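Local coordinates for bifunctional GH43-CE protein (Bacteroides eggerthii, PDB 6MLY), which probably trims arabinoxylans with a family 43 glycoside hydrolase domain and cleaves their ester substituents with a carbohydrate esterase domain on the same chain, at residues M35-S45 / P56-W66; G308-S316 / L370-V378. All blocks are in the same frame, centred on the assembly; numbering follows the deposited sequence.

Contact 1. Residues M35-S45 / P56-W66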
ATOM      1  N   MET A  35     -20.337  23.052   0.283  1.00 69.95           N
ATOM      2  CA  MET A  35     -19.556  24.183  -0.214  1.00 69.77           C
ATOM      3  C   MET A  35     -20.428  25.448  -0.268  1.00 69.64           C
ATOM      4  O   MET A  35     -21.654  25.394  -0.453  1.00 70.30           O
ATOM      5  CB  MET A  35     -19.015  23.874  -1.613  1.00 70.76           C
ATOM      6  CG  MET A  35     -17.838  24.738  -2.037  1.00 70.57           C
ATOM      7  SD  MET A  35     -17.115  24.173  -3.603  1.00 71.89           S
ATOM      8  CE  MET A  35     -16.222  22.732  -3.024  1.00 70.73           C
ATOM      9  N   LEU A  36     -19.779  26.600  -0.092  1.00 69.22           N
ATOM     10  CA  LEU A  36     -20.411  27.872  -0.357  1.00 69.61           C
ATOM     11  C   LEU A  36     -19.342  28.919  -0.674  1.00 69.42           C
ATOM     12  O   LEU A  36     -18.138  28.701  -0.442  1.00 68.31           O
ATOM     13  CB  LEU A  36     -21.296  28.294   0.827  1.00 69.45           C
ATOM     14  CG  LEU A  36     -20.624  28.433   2.194  1.00 68.16           C
ATOM     15  CD1 LEU A  36     -19.744  29.672   2.270  1.00 67.90           C
ATOM     16  CD2 LEU A  36     -21.668  28.479   3.293  1.00 67.90           C
ATOM     17  N   ARG A  37     -19.824  30.036  -1.232  1.00 70.00           N
ATOM     18  CA  ARG A  37     -19.041  31.204  -1.560  1.00 70.10           C
ATOM     19  C   ARG A  37     -19.483  32.350  -0.649  1.00 69.49           C
ATOM     20  O   ARG A  37     -20.631  32.403  -0.243  1.00 70.04           O
ATOM     21  CB  ARG A  37     -19.249  31.573  -3.030  1.00 71.58           C
ATOM     22  CG  ARG A  37     -18.438  32.773  -3.492  1.00 72.15           C
ATOM     23  CD  ARG A  37     -18.372  32.876  -5.004  1.00 73.82           C
ATOM     24  NE  ARG A  37     -19.638  33.300  -5.573  1.00 75.17           N
ATOM     25  CZ  ARG A  37     -20.103  34.541  -5.491  1.00 75.85           C
ATOM     26  NH1 ARG A  37     -19.359  35.480  -4.931  1.00 75.28           N
ATOM     27  NH2 ARG A  37     -21.306  34.837  -5.953  1.00 77.22           N
ATOM     28  N   VAL A  38     -18.547  33.241  -0.323  1.00 69.02           N
ATOM     29  CA  VAL A  38     -18.841  34.474   0.383  1.00 68.96           C
ATOM     30  C   VAL A  38     -17.864  35.531  -0.139  1.00 69.23           C
ATOM     31  O   VAL A  38     -16.753  35.670   0.368  1.00 69.00           O
ATOM     32  CB  VAL A  38     -18.738  34.323   1.916  1.00 67.70           C
ATOM     33  CG1 VAL A  38     -19.276  35.555   2.634  1.00 67.71           C
ATOM     34  CG2 VAL A  38     -19.425  33.067   2.432  1.00 67.41           C
ATOM     35  N   GLY A  39     -18.286  36.243  -1.181  1.00 70.58           N
ATOM     36  CA  GLY A  39     -17.467  37.238  -1.815  1.00 71.21           C
ATOM     37  C   GLY A  39     -16.505  36.587  -2.781  1.00 71.69           C
ATOM     38  O   GLY A  39     -16.939  35.973  -3.757  1.00 72.34           O
ATOM     39  N   ASP A  40     -15.208  36.707  -2.468  1.00 71.63           N
ATOM     40  CA  ASP A  40     -14.090  36.190  -3.260  1.00 72.52           C
ATOM     41  C   ASP A  40     -13.593  34.861  -2.670  1.00 71.22           C
ATOM     42  O   ASP A  40     -12.761  34.183  -3.288  1.00 71.69           O
ATOM     43  CB  ASP A  40     -12.957  37.221  -3.329  1.00 73.09           C
ATOM     44  CG  ASP A  40     -13.260  38.420  -4.219  1.00 75.30           C
ATOM     45  OD1 ASP A  40     -13.295  39.564  -3.693  1.00 75.96           O
ATOM     46  OD2 ASP A  40     -13.459  38.210  -5.437  1.00 77.24           O
ATOM     47  N   THR A  41     -14.105  34.495  -1.487  1.00 70.08           N
ATOM     48  CA  THR A  41     -13.687  33.297  -0.754  1.00 68.85           C
ATOM     49  C   THR A  41     -14.639  32.133  -1.043  1.00 68.89           C
ATOM     50  O   THR A  41     -15.805  32.344  -1.340  1.00 70.02           O
ATOM     51  CB  THR A  41     -13.677  33.559   0.755  1.00 67.74           C
ATOM     52  OG1 THR A  41     -13.002  34.794   0.988  1.00 68.23           O
ATOM     53  CG2 THR A  41     -13.023  32.449   1.544  1.00 66.70           C
ATOM     54  N   TYR A  42     -14.117  30.906  -0.945  1.00 68.57           N
ATOM     55  CA  TYR A  42     -14.917  29.685  -0.963  1.00 68.55           C
ATOM     56  C   TYR A  42     -14.688  28.935   0.352  1.00 67.46           C
ATOM     57  O   TYR A  42     -13.600  28.980   0.910  1.00 66.58           O
ATOM     58  CB  TYR A  42     -14.551  28.803  -2.158  1.00 69.30           C
ATOM     59  CG  TYR A  42     -14.835  29.401  -3.512  1.00 70.79           C
ATOM     60  CD1 TYR A  42     -13.859  30.102  -4.200  1.00 71.23           C
ATOM     61  CD2 TYR A  42     -16.076  29.254  -4.118  1.00 71.91           C
ATOM     62  CE1 TYR A  42     -14.108  30.651  -5.450  1.00 72.70           C
ATOM     63  CE2 TYR A  42     -16.341  29.796  -5.366  1.00 73.41           C
ATOM     64  CZ  TYR A  42     -15.355  30.503  -6.033  1.00 73.71           C
ATOM     65  OH  TYR A  42     -15.592  31.038  -7.264  1.00 75.38           O
ATOM     66  N   TYR A  43     -15.728  28.260   0.846  1.00 67.50           N
ATOM     67  CA  TYR A  43     -15.634  27.477   2.065  1.00 67.02           C
ATOM     68  C   TYR A  43     -16.316  26.128   1.857  1.00 67.72           C
ATOM     69  O   TYR A  43     -17.205  25.994   1.028  1.00 68.91           O
ATOM     70  CB  TYR A  43     -16.261  28.217   3.246  1.00 66.57           C
ATOM     71  CG  TYR A  43     -15.420  29.338   3.794  1.00 66.12           C
ATOM     72  CD1 TYR A  43     -14.231  29.073   4.456  1.00 65.26           C
ATOM     73  CD2 TYR A  43     -15.818  30.660   3.669  1.00 66.35           C
ATOM     74  CE1 TYR A  43     -13.452  30.096   4.973  1.00 65.16           C
ATOM     75  CE2 TYR A  43     -15.052  31.694   4.180  1.00 66.29           C
ATOM     76  CZ  TYR A  43     -13.863  31.411   4.832  1.00 65.58           C
ATOM     77  OH  TYR A  43     -13.102  32.425   5.335  1.00 66.43           O
ATOM     78  N   MET A  44     -15.887  25.142   2.646  1.00 68.01           N
ATOM     79  CA  MET A  44     -16.297  23.765   2.462  1.00 68.75           C
ATOM     80  C   MET A  44     -16.072  22.982   3.762  1.00 67.77           C
ATOM     81  O   MET A  44     -14.945  22.890   4.247  1.00 66.91           O
ATOM     82  CB  MET A  44     -15.498  23.122   1.323  1.00 69.77           C
ATOM     83  CG  MET A  44     -15.602  21.610   1.275  1.00 70.62           C
ATOM     84  SD  MET A  44     -14.091  20.846   0.654  1.00 71.24           S
ATOM     85  CE  MET A  44     -13.858  19.584   1.902  1.00 71.47           C
ATOM     86  N   SER A  45     -17.170  22.438   4.309  1.00 67.73           N
ATOM     87  CA  SER A  45     -17.144  21.453   5.392  1.00 67.14           C
ATOM     88  C   SER A  45     -16.995  20.054   4.782  1.00 67.88           C
ATOM     89  O   SER A  45     -17.013  19.892   3.563  1.00 68.21           O
ATOM     90  CB  SER A  45     -18.376  21.568   6.264  1.00 67.32           C
ATOM     91  OG  SER A  45     -19.538  21.162   5.559  1.00 68.33           O
ATOM     92  N   PRO A  56     -13.935  18.959   9.402  1.00 64.72           N
ATOM     93  CA  PRO A  56     -12.953  19.941   8.942  1.00 63.90           C
ATOM     94  C   PRO A  56     -13.537  20.948   7.942  1.00 64.15           C
ATOM     95  O   PRO A  56     -14.212  20.554   6.992  1.00 64.54           O
ATOM     96  CB  PRO A  56     -11.868  19.094   8.259  1.00 63.86           C
ATOM     97  CG  PRO A  56     -12.572  17.818   7.855  1.00 64.66           C
ATOM     98  CD  PRO A  56     -13.675  17.610   8.872  1.00 64.94           C
ATOM     99  N   ILE A  57     -13.253  22.235   8.174  1.00 63.83           N
ATOM    100  CA  ILE A  57     -13.608  23.309   7.254  1.00 64.15           C
ATOM    101  C   ILE A  57     -12.360  23.654   6.438  1.00 64.38           C
ATOM    102  O   ILE A  57     -11.279  23.787   7.000  1.00 63.75           O
ATOM    103  CB  ILE A  57     -14.159  24.546   7.997  1.00 64.04           C
ATOM    104  CG1 ILE A  57     -15.299  24.187   8.956  1.00 64.31           C
ATOM    105  CG2 ILE A  57     -14.576  25.632   7.012  1.00 64.52           C
ATOM    106  CD1 ILE A  57     -14.923  24.252  10.416  1.00 63.71           C
ATOM    107  N   MET A  58     -12.545  23.801   5.122  1.00 65.35           N
ATOM    108  CA  MET A  58     -11.483  24.119   4.176  1.00 65.67           C
ATOM    109  C   MET A  58     -11.816  25.428   3.455  1.00 65.95           C
ATOM    110  O   MET A  58     -12.956  25.647   3.079  1.00 66.25           O
ATOM    111  CB  MET A  58     -11.337  23.013   3.128  1.00 66.83           C
ATOM    112  CG  MET A  58     -10.884  21.692   3.700  1.00 66.90           C
ATOM    113  SD  MET A  58     -10.431  20.512   2.409  1.00 68.63           S
ATOM    114  CE  MET A  58     -10.252  19.027   3.396  1.00 68.19           C
ATOM    115  N   LYS A  59     -10.792  26.258   3.244  1.00 65.84           N
ATOM    116  CA  LYS A  59     -10.910  27.536   2.550  1.00 66.94           C
ATOM    117  C   LYS A  59     -10.230  27.426   1.181  1.00 68.30           C
ATOM    118  O   LYS A  59      -9.242  26.712   1.038  1.00 68.60           O
ATOM    119  CB  LYS A  59     -10.274  28.639   3.405  1.00 66.61           C
ATOM    120  CG  LYS A  59     -10.056  29.979   2.715  1.00 67.31           C
ATOM    121  CD  LYS A  59      -9.292  30.973   3.568  1.00 67.25           C
ATOM    122  CE  LYS A  59      -9.305  32.376   2.997  1.00 68.24           C
ATOM    123  NZ  LYS A  59      -9.327  33.407   4.063  1.00 67.89           N
ATOM    124  N   SER A  60     -10.769  28.145   0.188  1.00 69.96           N
ATOM    125  CA  SER A  60     -10.130  28.321  -1.123  1.00 71.26           C
ATOM    126  C   SER A  60     -10.482  29.703  -1.686  1.00 71.99           C
ATOM    127  O   SER A  60     -11.401  30.346  -1.212  1.00 72.33           O
ATOM    128  CB  SER A  60     -10.516  27.225  -2.085  1.00 72.71           C
ATOM    129  OG  SER A  60      -9.773  27.320  -3.295  1.00 73.98           O
ATOM    130  N   ASN A  61      -9.709  30.146  -2.682  1.00 72.68           N
ATOM    131  CA  ASN A  61      -9.916  31.427  -3.353  1.00 73.64           C
ATOM    132  C   ASN A  61     -10.181  31.216  -4.853  1.00 74.71           C
ATOM    133  O   ASN A  61     -10.607  32.154  -5.536  1.00 75.47           O
ATOM    134  CB  ASN A  61      -8.727  32.366  -3.121  1.00 73.77           C
ATOM    135  CG  ASN A  61      -8.852  33.180  -1.850  1.00 73.27           C
ATOM    136  OD1 ASN A  61      -9.782  33.978  -1.706  1.00 74.26           O
ATOM    137  ND2 ASN A  61      -7.915  33.002  -0.933  1.00 70.87           N
ATOM    138  N   ASP A  62      -9.943  29.994  -5.355  1.00 74.60           N
ATOM    139  CA  ASP A  62      -9.944  29.718  -6.796  1.00 75.77           C
ATOM    140  C   ASP A  62     -10.725  28.435  -7.140  1.00 75.94           C
ATOM    141  O   ASP A  62     -10.812  28.085  -8.314  1.00 76.69           O
ATOM    142  CB  ASP A  62      -8.505  29.657  -7.327  1.00 76.02           C
ATOM    143  CG  ASP A  62      -7.561  28.714  -6.586  1.00 74.80           C
ATOM    144  OD1 ASP A  62      -8.049  27.849  -5.829  1.00 74.13           O
ATOM    145  OD2 ASP A  62      -6.334  28.847  -6.779  1.00 74.97           O
ATOM    146  N   LEU A  63     -11.298  27.754  -6.132  1.00 75.45           N
ATOM    147  CA  LEU A  63     -11.942  26.413  -6.258  1.00 75.65           C
ATOM    148  C   LEU A  63     -10.916  25.303  -6.547  1.00 75.39           C
ATOM    149  O   LEU A  63     -11.318  24.167  -6.788  1.00 75.67           O
ATOM    150  CB  LEU A  63     -13.009  26.428  -7.360  1.00 76.97           C
ATOM    151  CG  LEU A  63     -14.297  27.191  -7.055  1.00 77.31           C
ATOM    152  CD1 LEU A  63     -15.090  27.419  -8.329  1.00 78.68           C
ATOM    153  CD2 LEU A  63     -15.141  26.448  -6.030  1.00 76.76           C
ATOM    154  N   VAL A  64      -9.614  25.618  -6.504  1.00 75.23           N
ATOM    155  CA  VAL A  64      -8.554  24.697  -6.963  1.00 75.65           C
ATOM    156  C   VAL A  64      -7.581  24.422  -5.809  1.00 74.11           C
ATOM    157  O   VAL A  64      -7.322  23.273  -5.474  1.00 73.75           O
ATOM    158  CB  VAL A  64      -7.816  25.260  -8.194  1.00 77.11           C
ATOM    159  CG1 VAL A  64      -6.750  24.308  -8.707  1.00 77.28           C
ATOM    160  CG2 VAL A  64      -8.773  25.620  -9.317  1.00 78.96           C
ATOM    161  N   ASN A  65      -7.041  25.497  -5.228  1.00 73.95           N
ATOM    162  CA  ASN A  65      -6.097  25.442  -4.130  1.00 72.90           C
ATOM    163  C   ASN A  65      -6.851  25.598  -2.804  1.00 72.22           C
ATOM    164  O   ASN A  65      -7.362  26.677  -2.496  1.00 72.72           O
ATOM    165  CB  ASN A  65      -5.006  26.496  -4.313  1.00 74.08           C
ATOM    166  CG  ASN A  65      -4.192  26.260  -5.569  1.00 75.47           C
ATOM    167  OD1 ASN A  65      -3.684  25.161  -5.795  1.00 75.40           O
ATOM    168  ND2 ASN A  65      -4.070  27.285  -6.396  1.00 78.28           N
ATOM    169  N   TRP A  66      -6.903  24.502  -2.039  1.00 70.49           N
ATOM    170  CA  TRP A  66      -7.642  24.390  -0.788  1.00 69.98           C
ATOM    171  C   TRP A  66      -6.668  24.372   0.393  1.00 69.15           C
ATOM    172  O   TRP A  66      -5.481  24.110   0.217  1.00 69.41           O
ATOM    173  CB  TRP A  66      -8.517  23.133  -0.819  1.00 70.05           C
ATOM    174  CG  TRP A  66      -9.613  23.214  -1.836  1.00 72.14           C
ATOM    175  CD1 TRP A  66      -9.572  22.797  -3.136  1.00 73.40           C
ATOM    176  CD2 TRP A  66     -10.923  23.782  -1.640  1.00 72.76           C
ATOM    177  NE1 TRP A  66     -10.765  23.060  -3.758  1.00 74.56           N
ATOM    178  CE2 TRP A  66     -11.612  23.661  -2.866  1.00 74.10           C
ATOM    179  CE3 TRP A  66     -11.575  24.372  -0.551  1.00 72.36           C
ATOM    180  CZ2 TRP A  66     -12.922  24.108  -3.027  1.00 74.95           C
ATOM    181  CZ3 TRP A  66     -12.866  24.820  -0.714  1.00 73.13           C
ATOM    182  CH2 TRP A  66     -13.529  24.689  -1.936  1.00 74.74           C
TER

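Contact 2. Residues G308-S316 / L370-V378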
ATOM      1  N   GLY A 308      -1.014  21.499  -5.640  1.00 72.95           N
ATOM      2  CA  GLY A 308      -1.021  20.206  -4.962  1.00 72.43           C
ATOM      3  C   GLY A 308      -1.797  20.249  -3.661  1.00 71.15           C
ATOM      4  O   GLY A 308      -2.712  21.031  -3.527  1.00 71.32           O
ATOM      5  N   LEU A 309      -1.418  19.391  -2.710  1.00 71.01           N
ATOM      6  CA  LEU A 309      -2.100  19.293  -1.423  1.00 70.45           C
ATOM      7  C   LEU A 309      -1.117  19.544  -0.274  1.00 69.38           C
ATOM      8  O   LEU A 309      -1.463  19.300   0.883  1.00 70.19           O
ATOM      9  CB  LEU A 309      -2.743  17.910  -1.290  1.00 71.13           C
ATOM     10  CG  LEU A 309      -3.552  17.449  -2.501  1.00 73.24           C
ATOM     11  CD1 LEU A 309      -2.704  16.571  -3.419  1.00 73.98           C
ATOM     12  CD2 LEU A 309      -4.808  16.708  -2.065  1.00 73.71           C
ATOM     13  N   ILE A 310       0.080  20.050  -0.592  1.00 68.98           N
ATOM     14  CA  ILE A 310       1.082  20.374   0.411  1.00 68.76           C
ATOM     15  C   ILE A 310       1.330  21.879   0.356  1.00 68.56           C
ATOM     16  O   ILE A 310       1.717  22.387  -0.695  1.00 69.59           O
ATOM     17  CB  ILE A 310       2.374  19.556   0.192  1.00 68.78           C
ATOM     18  CG1 ILE A 310       2.085  18.054   0.126  1.00 69.11           C
ATOM     19  CG2 ILE A 310       3.413  19.885   1.259  1.00 68.88           C
ATOM     20  CD1 ILE A 310       3.289  17.198  -0.220  1.00 69.43           C
ATOM     21  N   PRO A 311       1.113  22.586   1.479  1.00 67.84           N
ATOM     22  CA  PRO A 311       0.795  22.015   2.782  1.00 67.14           C
ATOM     23  C   PRO A 311      -0.667  22.176   3.247  1.00 67.00           C
ATOM     24  O   PRO A 311      -0.926  22.190   4.449  1.00 66.66           O
ATOM     25  CB  PRO A 311       1.750  22.800   3.697  1.00 67.06           C
ATOM     26  CG  PRO A 311       1.732  24.197   3.125  1.00 67.65           C
ATOM     27  CD  PRO A 311       1.450  24.009   1.647  1.00 68.04           C
ATOM     28  N   GLY A 312      -1.613  22.240   2.299  1.00 67.34           N
ATOM     29  CA  GLY A 312      -3.016  22.615   2.574  1.00 67.32           C
ATOM     30  C   GLY A 312      -3.792  21.536   3.320  1.00 66.93           C
ATOM     31  O   GLY A 312      -4.451  21.820   4.327  1.00 66.69           O
ATOM     32  N   ILE A 313      -3.710  20.298   2.811  1.00 66.82           N
ATOM     33  CA  ILE A 313      -4.489  19.145   3.300  1.00 66.12           C
ATOM     34  C   ILE A 313      -3.579  18.176   4.071  1.00 65.97           C
ATOM     35  O   ILE A 313      -4.039  17.481   4.983  1.00 65.86           O
ATOM     36  CB  ILE A 313      -5.184  18.428   2.126  1.00 67.51           C
ATOM     37  CG1 ILE A 313      -5.788  19.406   1.111  1.00 68.38           C
ATOM     38  CG2 ILE A 313      -6.214  17.431   2.639  1.00 67.72           C
ATOM     39  CD1 ILE A 313      -6.944  20.209   1.637  1.00 68.76           C
ATOM     40  N   VAL A 314      -2.309  18.093   3.653  1.00 65.20           N
ATOM     41  CA  VAL A 314      -1.252  17.299   4.325  1.00 64.72           C
ATOM     42  C   VAL A 314       0.030  18.134   4.336  1.00 64.67           C
ATOM     43  O   VAL A 314       0.363  18.758   3.335  1.00 65.41           O
ATOM     44  CB  VAL A 314      -1.011  15.945   3.631  1.00 64.79           C
ATOM     45  CG1 VAL A 314      -2.194  15.005   3.782  1.00 64.80           C
ATOM     46  CG2 VAL A 314      -0.653  16.110   2.163  1.00 65.17           C
ATOM     47  N   ALA A 315       0.731  18.144   5.473  1.00 63.91           N
ATOM     48  CA  ALA A 315       1.986  18.877   5.599  1.00 63.64           C
ATOM     49  C   ALA A 315       2.975  18.087   6.468  1.00 63.35           C
ATOM     50  O   ALA A 315       2.561  17.294   7.318  1.00 63.10           O
ATOM     51  CB  ALA A 315       1.718  20.244   6.167  1.00 63.59           C
ATOM     52  N   SER A 316       4.277  18.306   6.226  1.00 63.60           N
ATOM     53  CA  SER A 316       5.358  17.808   7.087  1.00 63.42           C
ATOM     54  C   SER A 316       5.314  18.559   8.421  1.00 63.37           C
ATOM     55  O   SER A 316       4.776  19.668   8.475  1.00 63.41           O
ATOM     56  CB  SER A 316       6.710  17.972   6.429  1.00 63.68           C
ATOM     57  OG  SER A 316       6.770  17.275   5.194  1.00 63.70           O
ATOM     58  N   LEU A 370      -1.901   9.026  15.604  1.00 67.73           N
ATOM     59  CA  LEU A 370      -1.891  10.365  14.993  1.00 66.82           C
ATOM     60  C   LEU A 370      -1.830  10.223  13.467  1.00 66.32           C
ATOM     61  O   LEU A 370      -1.057   9.420  12.972  1.00 66.50           O
ATOM     62  CB  LEU A 370      -0.664  11.111  15.528  1.00 66.44           C
ATOM     63  CG  LEU A 370      -0.566  12.590  15.165  1.00 66.50           C
ATOM     64  CD1 LEU A 370      -1.654  13.399  15.859  1.00 66.71           C
ATOM     65  CD2 LEU A 370       0.811  13.141  15.504  1.00 66.61           C
ATOM     66  N   THR A 371      -2.633  11.005  12.728  1.00 65.38           N
ATOM     67  CA  THR A 371      -2.841  10.730  11.298  1.00 65.29           C
ATOM     68  C   THR A 371      -2.950  12.000  10.445  1.00 63.96           C
ATOM     69  O   THR A 371      -3.413  13.039  10.900  1.00 63.77           O
ATOM     70  CB  THR A 371      -4.119   9.913  11.077  1.00 66.27           C
ATOM     71  OG1 THR A 371      -5.220  10.815  11.176  1.00 66.53           O
ATOM     72  CG2 THR A 371      -4.278   8.773  12.058  1.00 67.41           C
ATOM     73  N   GLN A 372      -2.516  11.863   9.186  1.00 63.33           N
ATOM     74  CA  GLN A 372      -2.856  12.738   8.071  1.00 63.21           C
ATOM     75  C   GLN A 372      -3.423  11.865   6.943  1.00 63.93           C
ATOM     76  O   GLN A 372      -3.354  10.643   7.011  1.00 65.02           O
ATOM     77  CB  GLN A 372      -1.637  13.517   7.578  1.00 62.31           C
ATOM     78  CG  GLN A 372      -1.000  14.400   8.639  1.00 62.06           C
ATOM     79  CD  GLN A 372      -0.072  15.441   8.058  1.00 62.10           C
ATOM     80  OE1 GLN A 372      -0.157  15.800   6.885  1.00 62.57           O
ATOM     81  NE2 GLN A 372       0.813  15.959   8.890  1.00 62.00           N
ATOM     82  N   ARG A 373      -3.984  12.500   5.909  1.00 64.48           N
ATOM     83  CA  ARG A 373      -4.555  11.788   4.759  1.00 65.31           C
ATOM     84  C   ARG A 373      -3.407  11.245   3.894  1.00 65.80           C
ATOM     85  O   ARG A 373      -2.278  11.728   3.974  1.00 65.92           O
ATOM     86  CB  ARG A 373      -5.484  12.717   3.961  1.00 65.68           C
ATOM     87  CG  ARG A 373      -6.738  13.158   4.705  1.00 65.81           C
ATOM     88  CD  ARG A 373      -7.552  14.187   3.933  1.00 66.31           C
ATOM     89  NE  ARG A 373      -8.786  14.582   4.612  1.00 66.42           N
ATOM     90  CZ  ARG A 373      -8.879  15.536   5.538  1.00 65.69           C
ATOM     91  NH1 ARG A 373      -7.865  16.352   5.761  1.00 65.69           N
ATOM     92  NH2 ARG A 373      -9.984  15.664   6.250  1.00 65.90           N
ATOM     93  N   THR A 374      -3.694  10.212   3.097  1.00 66.79           N
ATOM     94  CA  THR A 374      -2.854   9.860   1.964  1.00 68.29           C
ATOM     95  C   THR A 374      -3.315  10.686   0.765  1.00 69.26           C
ATOM     96  O   THR A 374      -4.467  11.108   0.717  1.00 71.11           O
ATOM     97  CB  THR A 374      -2.904   8.360   1.654  1.00 68.57           C
ATOM     98  OG1 THR A 374      -4.265   7.965   1.500  1.00 70.09           O
ATOM     99  CG2 THR A 374      -2.243   7.518   2.725  1.00 68.45           C
ATOM    100  N   ILE A 375      -2.413  10.922  -0.187  1.00 70.53           N
ATOM    101  CA  ILE A 375      -2.716  11.767  -1.330  1.00 71.71           C
ATOM    102  C   ILE A 375      -2.375  11.012  -2.615  1.00 74.19           C
ATOM    103  O   ILE A 375      -1.500  10.154  -2.614  1.00 75.30           O
ATOM    104  CB  ILE A 375      -1.972  13.112  -1.223  1.00 72.07           C
ATOM    105  CG1 ILE A 375      -0.456  12.957  -1.350  1.00 71.69           C
ATOM    106  CG2 ILE A 375      -2.354  13.823   0.067  1.00 72.08           C
ATOM    107  CD1 ILE A 375       0.299  14.267  -1.301  1.00 72.06           C
ATOM    108  N   GLY A 376      -3.082  11.353  -3.699  1.00 75.20           N
ATOM    109  CA  GLY A 376      -2.844  10.784  -5.024  1.00 76.51           C
ATOM    110  C   GLY A 376      -2.173  11.788  -5.961  1.00 77.44           C
ATOM    111  O   GLY A 376      -2.128  12.983  -5.665  1.00 77.25           O
ATOM    112  N   PRO A 377      -1.664  11.301  -7.101  1.00 80.52           N
ATOM    113  CA  PRO A 377      -1.771   9.909  -7.520  1.00 80.08           C
ATOM    114  C   PRO A 377      -0.795   8.953  -6.810  1.00 78.69           C
ATOM    115  O   PRO A 377      -1.079   7.757  -6.714  1.00 77.91           O
ATOM    116  CB  PRO A 377      -1.465   9.952  -9.025  1.00 82.08           C
ATOM    117  CG  PRO A 377      -0.525  11.121  -9.164  1.00 82.38           C
ATOM    118  CD  PRO A 377      -1.036  12.121  -8.149  1.00 82.16           C
ATOM    119  N   VAL A 378       0.338   9.487  -6.336  1.00 78.00           N
ATOM    120  CA  VAL A 378       1.321   8.752  -5.518  1.00 77.49           C
ATOM    121  C   VAL A 378       1.663   9.602  -4.292  1.00 76.39           C
ATOM    122  O   VAL A 378       1.444  10.821  -4.298  1.00 79.93           O
ATOM    123  CB  VAL A 378       2.604   8.421  -6.304  1.00 77.58           C
ATOM    124  CG1 VAL A 378       2.317   7.549  -7.517  1.00 78.31           C
ATOM    125  CG2 VAL A 378       3.370   9.677  -6.703  1.00 77.74           C
TER

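Contact 1. Residues M35-S45 / P56-W66
Tyr42 offers one face of its ring to Leu63, whose CG stands nearly over the middle, 3.7 Å from the ring centroid, as a CH-pi contact. Further along this tightly filled face of the sheet, Trp66 takes two methionines in different ways. Met44 SD sits over the face of its six-membered ring, 4.6 Å from the centroid, while Met35 comes to the rim, where a bend at chi3 (-76°) lays its CE 3.5 Å from Trp66 CH2. Met44 CE goes on to meet Met58 SD at 3.6 Å, the two chains running side by side. Beneath them Tyr42 and Ser60 exchange backbone hydrogen bonds in both directions, and Met58 N donates to Met44 O at 2.7 Å, the return bond, Met44 N to Met58 O, being weak. On the other face Lys59 CB lies 3.8 Å from Tyr43 CE1, and the polar ends of both residues turn to Glu128, while strands 99-103 and 106-113 pack against Tyr43 and Ile57. Toward solvent the packing thins out at Asp40 and Asn61, beyond the last bridge. Strands 34-38, 41-45, 56-60 and 66-71 follow one another in order as an antiparallel meander, one blade of the five-bladed beta-propeller that characterises family 43.

Contact 2. Residues G308-S316 / L370-V378
With chi1 at -60° and the chain extended beyond CG, Gln372 reaches out from segment 370-378 and sets its amide against the backbone of Ala315. Both ends of that amide are used: OE1 accepts from Ala315 N at 2.9 Å, in the carbonyl plane and on a lone pair, while NE2 donates to Ala315 O at 2.7 Å. The two bonds fix the rotation of the amide and pair a side chain with the loop much as a neighbouring strand would. With an alanine in its place the N-H and carbonyl of Ala315 would probably lose these mates, and a gap would be likely to open beside Val314 CB, where OE1 now lies. Ile375 takes the less common chi1 of 67°, which puts CG2 anti to the carbonyl carbon and 3.5 Å from Val314 CG2. Leu309 runs antiparallel alongside it, its CD1 4.2 Å from Ile375 CB. At the other flank Ile313 CG2 crosses the end of the Arg373 chain, 3.7 Å from both Arg373 CD and NH1, while the guanidinium is tied through NE to Asp29 O. The loop is itself folded back, as Leu309 O accepts from the N-H groups of both Ile313 and Val314. Val314 and Gln372 also touch strand 502-511 of the opposing sheet, so the loop lies against strands of both sheets of the concanavalin A-like beta-sandwich, where the glycosidase propeller joins that domain.

Overall arrangement
Contact 1 belongs to the propeller and contact 2 to its junction with the beta-sandwich; their centres are 18 Å apart, yet they meet directly. Ile313 CD1 packs 3.6 Å from Met58 SD, and Pro56 CG lies 3.7 Å from Arg373 NH2, so strand 56-60 rests on both halves of contact 2. Further ties join blade and linker: Gly312 is backbone-bonded to Leu68, and the Asn65 side chain to Asp305 and Arg307. Toward the active site only contact 1 comes near, the side chain of Ser45 lying about 12 Å from that of Asp143, the predicted modulator of the proton donor's pKa. Contact 2 lies away from the annotated sites.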